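Local structure of reticulocyte-binding protein 2a (Plasmodium vivax, 4Z8N) at residues Y22-M28 with L59-Q64; E43-Y48 with I136-K141; K73-L77 with Q107-Y111; I195-T200 with Y294-K298; H227-V232 with F259-Y263. The protein probably binds the surface of red blood cells, chiefly reticulocytes, during invasion by the malaria parasite, through the largely helical erythrocyte-binding domain described here. All blocks are in the same frame, centred on the assembly; numbering follows the deposited sequence.

Contact 1: residues Y22-M28 with L59-Q64; sequences YPFYVQM and LMSSIQ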
# COMPACT_ATOMS: atom_id res chain seq x y z
N TYR A 22 6.73 6.76 -1.67
CA TYR A 22 8.01 6.18 -1.29
C TYR A 22 7.82 5.09 -0.23
O TYR A 22 7.03 5.26 0.69
CB TYR A 22 8.93 7.29 -0.76
CG TYR A 22 10.34 6.86 -0.43
CD1 TYR A 22 10.65 6.31 0.82
CD2 TYR A 22 11.37 7.02 -1.34
CE1 TYR A 22 11.93 5.92 1.12
CE2 TYR A 22 12.66 6.64 -1.04
CZ TYR A 22 12.94 6.09 0.19
OH TYR A 22 14.22 5.70 0.50
N PRO A 23 8.53 3.96 -0.36
CA PRO A 23 9.54 3.63 -1.38
C PRO A 23 9.00 2.86 -2.59
O PRO A 23 9.78 2.16 -3.24
CB PRO A 23 10.51 2.75 -0.59
CG PRO A 23 9.61 1.99 0.33
CD PRO A 23 8.48 2.93 0.69
N PHE A 24 7.70 2.98 -2.86
CA PHE A 24 7.08 2.50 -4.10
C PHE A 24 7.05 0.97 -4.28
O PHE A 24 6.00 0.40 -4.57
CB PHE A 24 7.77 3.14 -5.31
CG PHE A 24 7.95 4.63 -5.18
CD1 PHE A 24 6.85 5.48 -5.25
CD2 PHE A 24 9.20 5.17 -4.97
CE1 PHE A 24 7.01 6.84 -5.12
CE2 PHE A 24 9.37 6.54 -4.84
CZ PHE A 24 8.27 7.38 -4.92
N TYR A 25 8.19 0.31 -4.11
CA TYR A 25 8.25 -1.15 -4.22
C TYR A 25 8.73 -1.77 -2.92
O TYR A 25 9.59 -1.21 -2.25
CB TYR A 25 9.17 -1.58 -5.36
CG TYR A 25 8.60 -1.37 -6.75
CD1 TYR A 25 8.55 -0.11 -7.32
CD2 TYR A 25 8.14 -2.45 -7.50
CE1 TYR A 25 8.04 0.09 -8.59
CE2 TYR A 25 7.62 -2.26 -8.77
CZ TYR A 25 7.58 -0.99 -9.31
OH TYR A 25 7.07 -0.80 -10.57
N VAL A 26 8.18 -2.93 -2.57
CA VAL A 26 8.50 -3.55 -1.29
C VAL A 26 9.95 -4.04 -1.25
O VAL A 26 10.57 -4.08 -0.19
CB VAL A 26 7.53 -4.72 -0.97
CG1 VAL A 26 7.70 -5.86 -1.96
CG2 VAL A 26 7.73 -5.21 0.46
N GLN A 27 10.50 -4.40 -2.41
CA GLN A 27 11.89 -4.83 -2.51
C GLN A 27 12.84 -3.74 -2.02
O GLN A 27 13.87 -4.03 -1.40
CB GLN A 27 12.25 -5.21 -3.95
CG GLN A 27 11.51 -6.43 -4.50
CD GLN A 27 10.29 -6.06 -5.32
OE1 GLN A 27 9.46 -5.25 -4.90
NE2 GLN A 27 10.17 -6.65 -6.51
N MET A 28 12.50 -2.49 -2.30
CA MET A 28 13.32 -1.35 -1.90
C MET A 28 13.33 -1.22 -0.39
O MET A 28 14.35 -0.87 0.21
CB MET A 28 12.82 -0.06 -2.56
CG MET A 28 12.72 -0.14 -4.08
SD MET A 28 14.31 -0.41 -4.89
CE MET A 28 15.02 1.23 -4.81
N LEU A 59 18.46 3.37 -9.01
CA LEU A 59 17.17 2.76 -9.33
C LEU A 59 16.03 3.53 -8.68
O LEU A 59 15.02 3.82 -9.32
CB LEU A 59 17.14 1.29 -8.90
CG LEU A 59 15.80 0.57 -9.08
CD1 LEU A 59 15.36 0.58 -10.53
CD2 LEU A 59 15.87 -0.85 -8.54
N MET A 60 16.19 3.86 -7.40
CA MET A 60 15.19 4.62 -6.66
C MET A 60 14.98 5.99 -7.30
O MET A 60 13.85 6.48 -7.38
CB MET A 60 15.59 4.78 -5.20
CG MET A 60 14.62 5.62 -4.38
SD MET A 60 12.98 4.88 -4.29
CE MET A 60 13.18 3.72 -2.93
N SER A 61 16.07 6.60 -7.75
CA SER A 61 16.00 7.91 -8.39
C SER A 61 15.20 7.85 -9.68
O SER A 61 14.41 8.75 -9.97
CB SER A 61 17.41 8.45 -8.66
OG SER A 61 18.11 8.67 -7.44
N SER A 62 15.40 6.79 -10.46
CA SER A 62 14.68 6.61 -11.71
C SER A 62 13.19 6.39 -11.47
O SER A 62 12.35 6.91 -12.22
CB SER A 62 15.27 5.43 -12.50
OG SER A 62 16.62 5.67 -12.84
N ILE A 63 12.87 5.63 -10.44
CA ILE A 63 11.48 5.40 -10.05
C ILE A 63 10.84 6.70 -9.58
O ILE A 63 9.74 7.05 -10.00
CB ILE A 63 11.37 4.34 -8.94
CG1 ILE A 63 11.90 2.99 -9.43
CG2 ILE A 63 9.93 4.21 -8.46
CD1 ILE A 63 11.93 1.93 -8.36
N GLN A 64 11.54 7.41 -8.71
CA GLN A 64 11.05 8.65 -8.14
C GLN A 64 10.78 9.70 -9.22
O GLN A 64 9.79 10.42 -9.17
CB GLN A 64 12.04 9.20 -7.11
CG GLN A 64 11.42 10.11 -6.07
CD GLN A 64 11.90 9.78 -4.66
OE1 GLN A 64 12.97 9.21 -4.48
NE2 GLN A 64 11.10 10.15 -3.67

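Contact 2: residues E43-Y48 with I136-K141; sequences EAKKNY and ILNSVK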
# COMPACT_ATOMS: atom_id res chain seq x y z
N GLU A 43 32.92 -6.77 6.91
CA GLU A 43 33.27 -6.77 5.49
C GLU A 43 32.02 -6.86 4.61
O GLU A 43 31.95 -6.22 3.56
CB GLU A 43 34.23 -7.91 5.15
CG GLU A 43 34.68 -7.89 3.70
CD GLU A 43 35.63 -9.02 3.35
OE1 GLU A 43 35.80 -9.94 4.18
OE2 GLU A 43 36.20 -8.99 2.24
N ALA A 44 31.04 -7.66 5.03
CA ALA A 44 29.80 -7.78 4.29
C ALA A 44 29.06 -6.44 4.27
O ALA A 44 28.44 -6.08 3.27
CB ALA A 44 28.92 -8.87 4.89
N LYS A 45 29.15 -5.71 5.38
CA LYS A 45 28.49 -4.40 5.49
C LYS A 45 29.11 -3.37 4.54
O LYS A 45 28.38 -2.63 3.88
CB LYS A 45 28.56 -3.89 6.93
CG LYS A 45 27.98 -2.49 7.14
CD LYS A 45 26.46 -2.51 7.22
CE LYS A 45 25.90 -1.18 7.71
NZ LYS A 45 25.42 -0.30 6.60
N LYS A 46 30.44 -3.31 4.47
CA LYS A 46 31.08 -2.32 3.61
C LYS A 46 30.81 -2.64 2.14
O LYS A 46 30.55 -1.74 1.34
CB LYS A 46 32.59 -2.22 3.87
CG LYS A 46 33.24 -3.44 4.48
CD LYS A 46 34.68 -3.17 4.96
CE LYS A 46 34.70 -2.34 6.24
NZ LYS A 46 36.03 -2.36 6.92
N ASN A 47 30.88 -3.92 1.79
CA ASN A 47 30.58 -4.34 0.42
C ASN A 47 29.12 -4.06 0.05
O ASN A 47 28.84 -3.63 -1.07
CB ASN A 47 30.88 -5.83 0.23
CG ASN A 47 32.37 -6.11 0.11
OD1 ASN A 47 33.13 -5.27 -0.35
ND2 ASN A 47 32.77 -7.32 0.50
N TYR A 48 28.21 -4.28 0.99
CA TYR A 48 26.80 -4.06 0.72
C TYR A 48 26.50 -2.58 0.52
O TYR A 48 25.77 -2.21 -0.40
CB TYR A 48 25.92 -4.62 1.84
CG TYR A 48 24.44 -4.50 1.55
CD1 TYR A 48 23.79 -5.44 0.77
CD2 TYR A 48 23.70 -3.44 2.06
CE1 TYR A 48 22.43 -5.33 0.49
CE2 TYR A 48 22.34 -3.32 1.79
CZ TYR A 48 21.72 -4.27 1.01
OH TYR A 48 20.37 -4.16 0.74
N ILE A 136 27.40 -11.30 -1.70
CA ILE A 136 28.01 -10.32 -0.80
C ILE A 136 28.13 -10.90 0.60
O ILE A 136 29.11 -10.64 1.31
CB ILE A 136 27.18 -9.02 -0.77
CG1 ILE A 136 27.27 -8.30 -2.12
CG2 ILE A 136 27.68 -8.09 0.33
CD1 ILE A 136 26.55 -6.98 -2.15
N LEU A 137 27.16 -11.72 0.99
CA LEU A 137 27.17 -12.33 2.31
C LEU A 137 28.15 -13.51 2.40
O LEU A 137 28.22 -14.18 3.43
CB LEU A 137 25.76 -12.79 2.70
CG LEU A 137 25.10 -11.95 3.79
CD1 LEU A 137 25.02 -10.49 3.37
CD2 LEU A 137 23.71 -12.48 4.12
N ASN A 138 28.89 -13.76 1.33
CA ASN A 138 30.01 -14.69 1.39
C ASN A 138 31.15 -14.07 2.19
O ASN A 138 32.08 -14.76 2.62
CB ASN A 138 30.50 -15.08 -0.00
CG ASN A 138 29.52 -15.99 -0.73
OD1 ASN A 138 28.76 -16.74 -0.11
ND2 ASN A 138 29.55 -15.95 -2.06
N SER A 139 31.08 -12.75 2.38
CA SER A 139 32.08 -12.01 3.14
C SER A 139 31.98 -12.30 4.63
O SER A 139 32.90 -12.00 5.39
CB SER A 139 31.94 -10.51 2.89
OG SER A 139 32.19 -10.19 1.53
N VAL A 140 30.86 -12.88 5.05
CA VAL A 140 30.71 -13.35 6.42
C VAL A 140 31.77 -14.42 6.67
O VAL A 140 31.74 -15.49 6.06
CB VAL A 140 29.31 -13.91 6.69
CG1 VAL A 140 29.22 -14.44 8.12
CG2 VAL A 140 28.26 -12.84 6.45
N LYS A 141 32.69 -14.12 7.57
CA LYS A 141 33.93 -14.89 7.70
C LYS A 141 33.74 -16.34 8.14
O LYS A 141 34.52 -17.21 7.75
CB LYS A 141 34.88 -14.17 8.66
CG LYS A 141 35.28 -12.78 8.16
CD LYS A 141 36.32 -12.13 9.05
CE LYS A 141 36.88 -10.87 8.39
NZ LYS A 141 37.18 -9.81 9.38

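Contact 3: residues K73-L77 with Q107-Y111; sequences KKAAL and QLDAY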
# COMPACT_ATOMS: atom_id res chain seq x y z
N LYS A 73 -0.80 14.21 -14.22
CA LYS A 73 -1.89 13.26 -14.40
C LYS A 73 -2.67 13.08 -13.10
O LYS A 73 -3.90 12.98 -13.11
CB LYS A 73 -1.35 11.92 -14.89
CG LYS A 73 -2.44 10.91 -15.18
CD LYS A 73 -3.35 11.40 -16.28
CE LYS A 73 -4.80 11.25 -15.90
NZ LYS A 73 -5.20 12.15 -14.78
N LYS A 74 -1.96 13.06 -11.98
CA LYS A 74 -2.59 12.92 -10.67
C LYS A 74 -3.46 14.14 -10.36
O LYS A 74 -4.55 14.01 -9.81
CB LYS A 74 -1.53 12.75 -9.58
CG LYS A 74 -2.10 12.59 -8.18
CD LYS A 74 -1.00 12.40 -7.16
CE LYS A 74 -0.10 13.62 -7.07
NZ LYS A 74 -0.84 14.83 -6.62
N ALA A 75 -2.96 15.32 -10.72
CA ALA A 75 -3.67 16.57 -10.48
C ALA A 75 -5.00 16.60 -11.22
O ALA A 75 -6.04 16.91 -10.64
CB ALA A 75 -2.81 17.75 -10.90
N ALA A 76 -4.97 16.27 -12.51
CA ALA A 76 -6.17 16.22 -13.33
C ALA A 76 -7.18 15.23 -12.75
O ALA A 76 -8.38 15.51 -12.70
CB ALA A 76 -5.83 15.85 -14.77
N LEU A 77 -6.69 14.09 -12.30
CA LEU A 77 -7.54 13.07 -11.69
C LEU A 77 -8.21 13.58 -10.41
O LEU A 77 -9.40 13.37 -10.21
CB LEU A 77 -6.72 11.81 -11.38
CG LEU A 77 -7.41 10.68 -10.62
CD1 LEU A 77 -8.63 10.17 -11.37
CD2 LEU A 77 -6.43 9.55 -10.35
N GLN A 107 -8.96 8.83 -16.67
CA GLN A 107 -7.86 9.47 -15.95
C GLN A 107 -7.27 8.58 -14.87
O GLN A 107 -6.06 8.62 -14.63
CB GLN A 107 -8.34 10.79 -15.34
CG GLN A 107 -8.54 11.90 -16.36
CD GLN A 107 -9.12 13.15 -15.74
OE1 GLN A 107 -9.79 13.09 -14.71
NE2 GLN A 107 -8.87 14.29 -16.36
N LEU A 108 -8.10 7.78 -14.21
CA LEU A 108 -7.61 6.82 -13.24
C LEU A 108 -6.78 5.75 -13.94
O LEU A 108 -5.72 5.35 -13.46
CB LEU A 108 -8.76 6.18 -12.46
CG LEU A 108 -8.40 5.05 -11.49
CD1 LEU A 108 -7.41 5.52 -10.43
CD2 LEU A 108 -9.65 4.45 -10.84
N ASP A 109 -7.27 5.30 -15.09
CA ASP A 109 -6.57 4.28 -15.86
C ASP A 109 -5.25 4.82 -16.41
O ASP A 109 -4.25 4.10 -16.46
CB ASP A 109 -7.45 3.78 -17.01
CG ASP A 109 -6.80 2.65 -17.78
OD1 ASP A 109 -6.26 1.72 -17.14
OD2 ASP A 109 -6.83 2.68 -19.03
N ALA A 110 -5.24 6.08 -16.82
CA ALA A 110 -4.04 6.70 -17.39
C ALA A 110 -2.97 6.91 -16.32
O ALA A 110 -1.79 6.72 -16.57
CB ALA A 110 -4.39 8.02 -18.07
N TYR A 111 -3.40 7.31 -15.12
CA TYR A 111 -2.47 7.52 -14.01
C TYR A 111 -1.86 6.19 -13.57
O TYR A 111 -0.66 6.11 -13.32
CB TYR A 111 -3.17 8.20 -12.83
CG TYR A 111 -2.26 8.47 -11.65
CD1 TYR A 111 -1.18 9.34 -11.78
CD2 TYR A 111 -2.48 7.88 -10.42
CE1 TYR A 111 -0.34 9.59 -10.71
CE2 TYR A 111 -1.65 8.13 -9.34
CZ TYR A 111 -0.58 8.99 -9.49
OH TYR A 111 0.26 9.25 -8.43

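Contact 4: residues I195-T200 with Y294-K298; sequences IDNNVT and YVSEK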
# COMPACT_ATOMS: atom_id res chain seq x y z
N ILE A 195 -37.06 7.84 -6.86
CA ILE A 195 -36.69 9.24 -7.08
C ILE A 195 -36.00 9.43 -8.43
O ILE A 195 -35.16 8.62 -8.83
CB ILE A 195 -35.75 9.75 -5.95
CG1 ILE A 195 -36.33 9.42 -4.58
CG2 ILE A 195 -35.50 11.24 -6.09
CD1 ILE A 195 -37.66 10.06 -4.30
N ASP A 196 -36.37 10.49 -9.13
CA ASP A 196 -35.71 10.84 -10.38
C ASP A 196 -34.24 11.16 -10.12
O ASP A 196 -33.89 11.80 -9.13
CB ASP A 196 -36.41 12.03 -11.05
CG ASP A 196 -37.82 11.70 -11.49
OD1 ASP A 196 -37.99 10.76 -12.30
OD2 ASP A 196 -38.77 12.37 -11.02
N ASN A 197 -33.37 10.68 -11.02
CA ASN A 197 -31.93 10.81 -10.84
C ASN A 197 -31.47 12.27 -10.79
O ASN A 197 -31.99 13.12 -11.50
CB ASN A 197 -31.20 10.08 -11.97
CG ASN A 197 -29.72 9.91 -11.70
OD1 ASN A 197 -29.26 10.06 -10.56
ND2 ASN A 197 -28.96 9.58 -12.74
N ASN A 198 -30.49 12.54 -9.93
CA ASN A 198 -29.90 13.87 -9.82
C ASN A 198 -28.43 13.76 -9.42
O ASN A 198 -27.94 12.66 -9.15
CB ASN A 198 -30.66 14.73 -8.82
CG ASN A 198 -30.82 14.06 -7.46
OD1 ASN A 198 -29.87 13.98 -6.68
ND2 ASN A 198 -32.03 13.59 -7.17
N VAL A 199 -27.73 14.89 -9.38
CA VAL A 199 -26.29 14.88 -9.11
C VAL A 199 -25.97 14.44 -7.68
O VAL A 199 -24.91 13.86 -7.43
CB VAL A 199 -25.65 16.26 -9.37
CG1 VAL A 199 -25.66 16.57 -10.86
CG2 VAL A 199 -26.37 17.36 -8.59
N THR A 200 -26.87 14.72 -6.74
CA THR A 200 -26.69 14.28 -5.36
C THR A 200 -26.71 12.76 -5.27
O THR A 200 -25.87 12.15 -4.60
CB THR A 200 -27.76 14.87 -4.42
OG1 THR A 200 -27.65 16.30 -4.40
CG2 THR A 200 -27.59 14.33 -3.00
N TYR A 294 -34.55 16.33 -0.66
CA TYR A 294 -35.21 16.05 -1.93
C TYR A 294 -36.42 15.14 -1.74
O TYR A 294 -37.53 15.47 -2.15
CB TYR A 294 -34.24 15.38 -2.92
CG TYR A 294 -33.24 16.32 -3.56
CD1 TYR A 294 -33.63 17.20 -4.56
CD2 TYR A 294 -31.90 16.30 -3.19
CE1 TYR A 294 -32.72 18.06 -5.16
CE2 TYR A 294 -30.98 17.15 -3.78
CZ TYR A 294 -31.39 18.03 -4.76
OH TYR A 294 -30.48 18.87 -5.36
N VAL A 295 -36.19 14.00 -1.09
CA VAL A 295 -37.23 12.99 -0.90
C VAL A 295 -38.39 13.50 -0.06
O VAL A 295 -39.55 13.18 -0.32
CB VAL A 295 -36.65 11.72 -0.24
CG1 VAL A 295 -37.69 10.60 -0.21
CG2 VAL A 295 -35.39 11.26 -0.96
N SER A 296 -38.07 14.30 0.96
CA SER A 296 -39.05 14.74 1.94
C SER A 296 -40.23 15.51 1.34
O SER A 296 -41.38 15.20 1.63
CB SER A 296 -38.36 15.61 3.01
OG SER A 296 -39.30 16.06 3.97
N GLU A 297 -39.94 16.50 0.51
CA GLU A 297 -41.01 17.36 0.01
C GLU A 297 -41.62 16.88 -1.31
O GLU A 297 -42.59 17.47 -1.80
CB GLU A 297 -40.52 18.80 -0.14
CG GLU A 297 -40.29 19.48 1.20
CD GLU A 297 -39.84 20.92 1.06
OE1 GLU A 297 -39.51 21.33 -0.07
OE2 GLU A 297 -39.83 21.64 2.08
N LYS A 298 -41.08 15.81 -1.88
CA LYS A 298 -41.73 15.14 -3.01
C LYS A 298 -42.62 14.01 -2.51
O LYS A 298 -43.85 14.12 -2.51
CB LYS A 298 -40.71 14.58 -4.02
CG LYS A 298 -41.36 13.94 -5.24
CD LYS A 298 -40.36 13.18 -6.10
CE LYS A 298 -41.01 12.62 -7.36
NZ LYS A 298 -41.41 13.67 -8.34

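Contact 5: residues H227-V232 with F259-Y263; sequences HGKENV and FYATY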
# COMPACT_ATOMS: atom_id res chain seq x y z
N HIS A 227 0.21 -11.27 7.27
CA HIS A 227 1.17 -12.25 6.77
C HIS A 227 2.56 -12.01 7.34
O HIS A 227 3.24 -12.94 7.78
CB HIS A 227 1.21 -12.21 5.24
CG HIS A 227 2.20 -13.17 4.64
ND1 HIS A 227 3.45 -12.77 4.22
CD2 HIS A 227 2.12 -14.50 4.39
CE1 HIS A 227 4.10 -13.82 3.73
NE2 HIS A 227 3.31 -14.88 3.83
N GLY A 228 2.99 -10.75 7.33
CA GLY A 228 4.30 -10.39 7.82
C GLY A 228 4.44 -10.60 9.32
O GLY A 228 5.43 -11.19 9.77
N LYS A 229 3.46 -10.13 10.07
CA LYS A 229 3.50 -10.21 11.53
C LYS A 229 3.49 -11.65 12.04
O LYS A 229 4.32 -12.02 12.87
CB LYS A 229 2.32 -9.44 12.14
CG LYS A 229 2.20 -9.60 13.65
CD LYS A 229 1.23 -8.61 14.25
CE LYS A 229 1.12 -8.80 15.76
NZ LYS A 229 0.42 -7.66 16.42
N GLU A 230 2.56 -12.45 11.55
CA GLU A 230 2.43 -13.83 12.01
C GLU A 230 3.67 -14.66 11.69
O GLU A 230 4.07 -15.52 12.48
CB GLU A 230 1.19 -14.49 11.39
CG GLU A 230 -0.12 -14.00 11.98
CD GLU A 230 -1.32 -14.67 11.35
OE1 GLU A 230 -1.14 -15.43 10.37
OE2 GLU A 230 -2.45 -14.45 11.84
N ASN A 231 4.28 -14.40 10.54
CA ASN A 231 5.49 -15.13 10.17
C ASN A 231 6.68 -14.72 11.04
O ASN A 231 7.49 -15.57 11.42
CB ASN A 231 5.82 -14.91 8.70
CG ASN A 231 5.03 -15.83 7.79
OD1 ASN A 231 5.27 -17.03 7.74
ND2 ASN A 231 4.07 -15.26 7.07
N VAL A 232 6.78 -13.43 11.36
CA VAL A 232 7.80 -12.95 12.28
C VAL A 232 7.63 -13.63 13.63
O VAL A 232 8.59 -14.13 14.21
CB VAL A 232 7.74 -11.42 12.45
CG1 VAL A 232 8.52 -10.99 13.69
CG2 VAL A 232 8.29 -10.71 11.22
N PHE A 259 9.99 -10.70 5.74
CA PHE A 259 8.74 -10.70 6.50
C PHE A 259 8.47 -9.34 7.13
O PHE A 259 7.34 -8.85 7.10
CB PHE A 259 8.79 -11.78 7.59
CG PHE A 259 8.58 -13.17 7.07
CD1 PHE A 259 7.72 -13.41 6.01
CD2 PHE A 259 9.25 -14.25 7.64
CE1 PHE A 259 7.53 -14.70 5.53
CE2 PHE A 259 9.06 -15.53 7.17
CZ PHE A 259 8.20 -15.76 6.11
N TYR A 260 9.50 -8.71 7.68
CA TYR A 260 9.32 -7.41 8.31
C TYR A 260 9.13 -6.31 7.27
O TYR A 260 8.33 -5.39 7.47
CB TYR A 260 10.51 -7.06 9.22
CG TYR A 260 10.39 -5.67 9.80
CD1 TYR A 260 9.42 -5.37 10.74
CD2 TYR A 260 11.25 -4.65 9.40
CE1 TYR A 260 9.30 -4.10 11.27
CE2 TYR A 260 11.15 -3.38 9.93
CZ TYR A 260 10.17 -3.11 10.86
OH TYR A 260 10.05 -1.84 11.39
N ALA A 261 9.86 -6.39 6.16
CA ALA A 261 9.73 -5.41 5.09
C ALA A 261 8.32 -5.41 4.52
O ALA A 261 7.76 -4.36 4.21
CB ALA A 261 10.75 -5.67 4.00
N THR A 262 7.74 -6.60 4.39
CA THR A 262 6.37 -6.77 3.93
C THR A 262 5.39 -6.14 4.91
O THR A 262 4.46 -5.43 4.51
CB THR A 262 6.02 -8.25 3.74
OG1 THR A 262 6.86 -8.81 2.71
CG2 THR A 262 4.56 -8.43 3.34
N TYR A 263 5.60 -6.40 6.19
CA TYR A 263 4.80 -5.82 7.26
C TYR A 263 4.89 -4.30 7.25
O TYR A 263 3.87 -3.60 7.28
CB TYR A 263 5.24 -6.38 8.61
CG TYR A 263 4.67 -5.67 9.81
CD1 TYR A 263 3.41 -5.99 10.31
CD2 TYR A 263 5.39 -4.68 10.47
CE1 TYR A 263 2.89 -5.34 11.41
CE2 TYR A 263 4.88 -4.02 11.57
CZ TYR A 263 3.63 -4.36 12.03
OH TYR A 263 3.11 -3.71 13.13

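Contact 1: residues Y22-M28 with L59-Q64
Met60 lays its sulfur and methyl group across the ring of Tyr22. Its CE lies 3.5 Å from Tyr22 CE2, and the two side chains cross at about a right angle. The same methyl group also meets Pro23 CB and, at 3.6 Å, Met28 CE. Met60 CG is anti to the backbone N (chi1 177°), and the chain then bends twice, which carries CE in among these three residues. The sulfur serves a second ring. It sits at the edge of Phe24, in the ring plane, with Met60 SD 3.9 Å from Phe24 CD2. Both pairs are Met-aromatic contacts; the one with Tyr22 is oblique.

The contact packs a loop and the first turn of helix 26-37 onto helix 42-69, in the erythrocyte-binding domain. A cis peptide bond precedes Pro23. Phe24 runs alongside Ile63, head to tail, with Phe24 CD2 3.7 Å from Ile63 CG2. Gln64 meets both rings. Its amide plane is nearly perpendicular to the Phe24 ring (85°) but only 24° from that of Tyr22, and Gln64 NE2 lies 3.9 Å from Tyr22 CD2. Met28 SD touches Leu59 CD2 at 4.0 Å. Tyr25 reaches Ile63 CD1 with its CD1 and also packs on Met119 and Met126 of helix 119-136. Its side chain is about 8 Å from that of Glu120, a calcium ligand in a structure of this protein; no calcium is bound here.

Contact 2: residues E43-Y48 with I136-K141
Ser139 puts its CB against the backbone of Ala44, 3.7 Å from Ala44 N. The same CB lies 4.0 Å from Ala44 CB and 3.9 Å from Glu43 CG, whose extended chain runs past it. One bond further out, Ser139 OG meets two polar partners. Asn47 ND2 donates to it across the contact at 3.1 Å, with the oxygen in the amide plane of Asn47. The N-H...O angle of 135° shows that this bond is bent. The hydroxyl in turn donates to Ile136 O, also at 3.1 Å. The serine OG is anti to the carbonyl carbon (chi1 -63°), which turns it back toward its own preceding turn.

Ile136 fills the other half of the contact. Its CG2 rests on the backbone of helix 42-69, 3.6 Å from Ala44 O, and also touches Asn47 CB at 3.9 Å. Its CD1 passes near Tyr48 CA. Leu137 and Val140 point their CB atoms away from helix 42-69, but their branches still graze Ala44 CB. Both also pack on helix 246-297.

The contact joins the start of helix 42-69 to the turn that follows helix 119-136, near one end of the elongated helical erythrocyte-binding domain. Small residues, Ala44 and Ser139, let the two backbones come close; their CA atoms are 4.9 Å apart. The carbonyl of Ile136 accepts from both Ser139 OG and Ser139 N, on the same face of its plane. The serine hydroxyl is therefore both donor and acceptor. It links the amide of Asn47 to the turn after the helix, and its own rotation is probably limited.

Contact 3: residues K73-L77 with Q107-Y111
Tyr111 and the aliphatic parts of two lysines make much of the apolar contact. Lys74 runs parallel to the tyrosine, and its CB is 3.6 Å from Tyr111 CE1. Lys74 CD reaches Tyr111 OH at 3.6 Å. Lys73 CG comes to the ring near its plane, at the edge, and lies 3.7 Å from Tyr111 CB. Leu77 adds its two methyl groups. CD1 meets Leu108 CB at 4.1 Å, and CD2 touches the Tyr111 ring obliquely.

Other contacts of the polar side chains are made largely through carbon. Lys73 bends at every torsion after the first and folds across Gln107. Its CE is 3.2 Å from Gln107 O, and its NZ lies 3.5 Å from Gln107 CB. Gln107 extends toward the other helix, touching Ala76 CB with NE2. The polar pair is Gln107 OE1 with Ala76 O, 3.4 Å apart; both are acceptors and do not bond. Thr80 OG1 is in hydrogen-bonding range of both, and its single proton can at most be shared.

These are antiparallel helices, 71-85 and 94-115, with short-segment axes 9.3 Å apart at 160°. Leu5 of the N-terminal region also packs on Lys74 and Tyr111. The lysines give their methylene groups to the interface, while Lys74 NZ forms a salt bridge with Glu78. Contact across the pair is mainly van der Waals, and Thr80 probably eases the oxygen-oxygen approach.

Contact 4: residues I195-T200 with Y294-K298
Tyr294 reaches over to Thr200, with its CE2 3.5 Å from Thr200 OG1. The approach is oblique to the ring, and the two side chains also cross at a slant. Tyr294 CG is anti to the carbonyl carbon (chi1 -77°), which sends the ring toward the start of helix 199-237. Thr200 OG1 has its hydrogen bond elsewhere, with Glu88 OE2. The ring also passes Asn198, whose OD1 is 4.4 Å from Tyr294 CE2.

Asn198 is the N-cap of helix 199-237, and its OD1 accepts from Ile201 N. The contact places this helix start, and the connection from helix 168-194, beside the C-terminal end of helix 246-297. It lies at one end of the elongated helical domain.

Val295 comes next and meets Ile195. The two side chains cross at about a right angle, with Val295 CG1 4.1 Å from Ile195 CD1. Val295 CG2 is 4.2 Å from Ile195 CG1. Lys298, the last residue of this fragment, stretches its chain toward Asp196 and bends only at the end. Its CD lies 4.5 Å from Ile195 CD1. At its tip, Lys298 NZ and Asp196 OD2 form a long salt bridge of 4.0 Å on the exposed surface.

Contact 5: residues H227-V232 with F259-Y263
Helices 199-237 and 246-297 run antiparallel here, with short-segment axes 7.8 Å apart at 149°, and come closest at Gly228 and Tyr263, whose CA atoms are 4.6 Å apart. The bare CA of Gly228 lies against Tyr263 CB and 3.5 Å from Phe259 O, and the two backbones are close at this point.

Phe259 makes the largest side-chain contact. Asn231 CB stands almost exactly over the centre of one face, 3.4 Å from the ring centroid and 1° off the normal, as a CH-pi contact. The Asn231 amide is stacked on the ring as well, with planes 8° apart, and its OD1 is 3.6 Å from Phe259 CZ. Asn231 ND2 sits over the face of the His227 imidazole and donates to His227 O, which probably helps fix the amide. That carbonyl also accepts from Asn231 N, on the opposite face of its plane.

Phe259 is a knob in a hole formed by His227, Gly228, Asn231 and Val232, the kind of fit used in coiled coils. His227 CE1 comes to the edge of the phenylalanine ring, 4.0 Å from Phe259 CE1. Val232 lies alongside, running the other way, with CG2 3.8 Å from Phe259 CB.

On the other side of Gly228, Tyr263 CD1 touches Lys229 CB at 4.1 Å. The lysine chain is extended, and its NZ donates to Val162 O. Val232 and Tyr263 also pack on helix 149-162, which covers this side of the helix pair.

In the fold
The contacts spread along an elongated helical domain. Contacts 2 and 4 lie towards opposite ends, with centres 69 Å apart. Contacts 1 and 2 share helix 42-69, with centres 24 Å apart, and their segments alternate along the chain. Contact 3 follows on helices 71-85 and 94-115, nested inside the loop closed by contact 2. Contacts 4 and 5 both join helix 199-237 to helix 246-297, with centres 49 Å apart and contact 5 nested inside contact 4. The two contacts sample this long pair at well-separated points. Contacts 1 and 5 touch through Val26 and Ala261, where the N-terminal helices pack against the C-terminal pair in one scaffold.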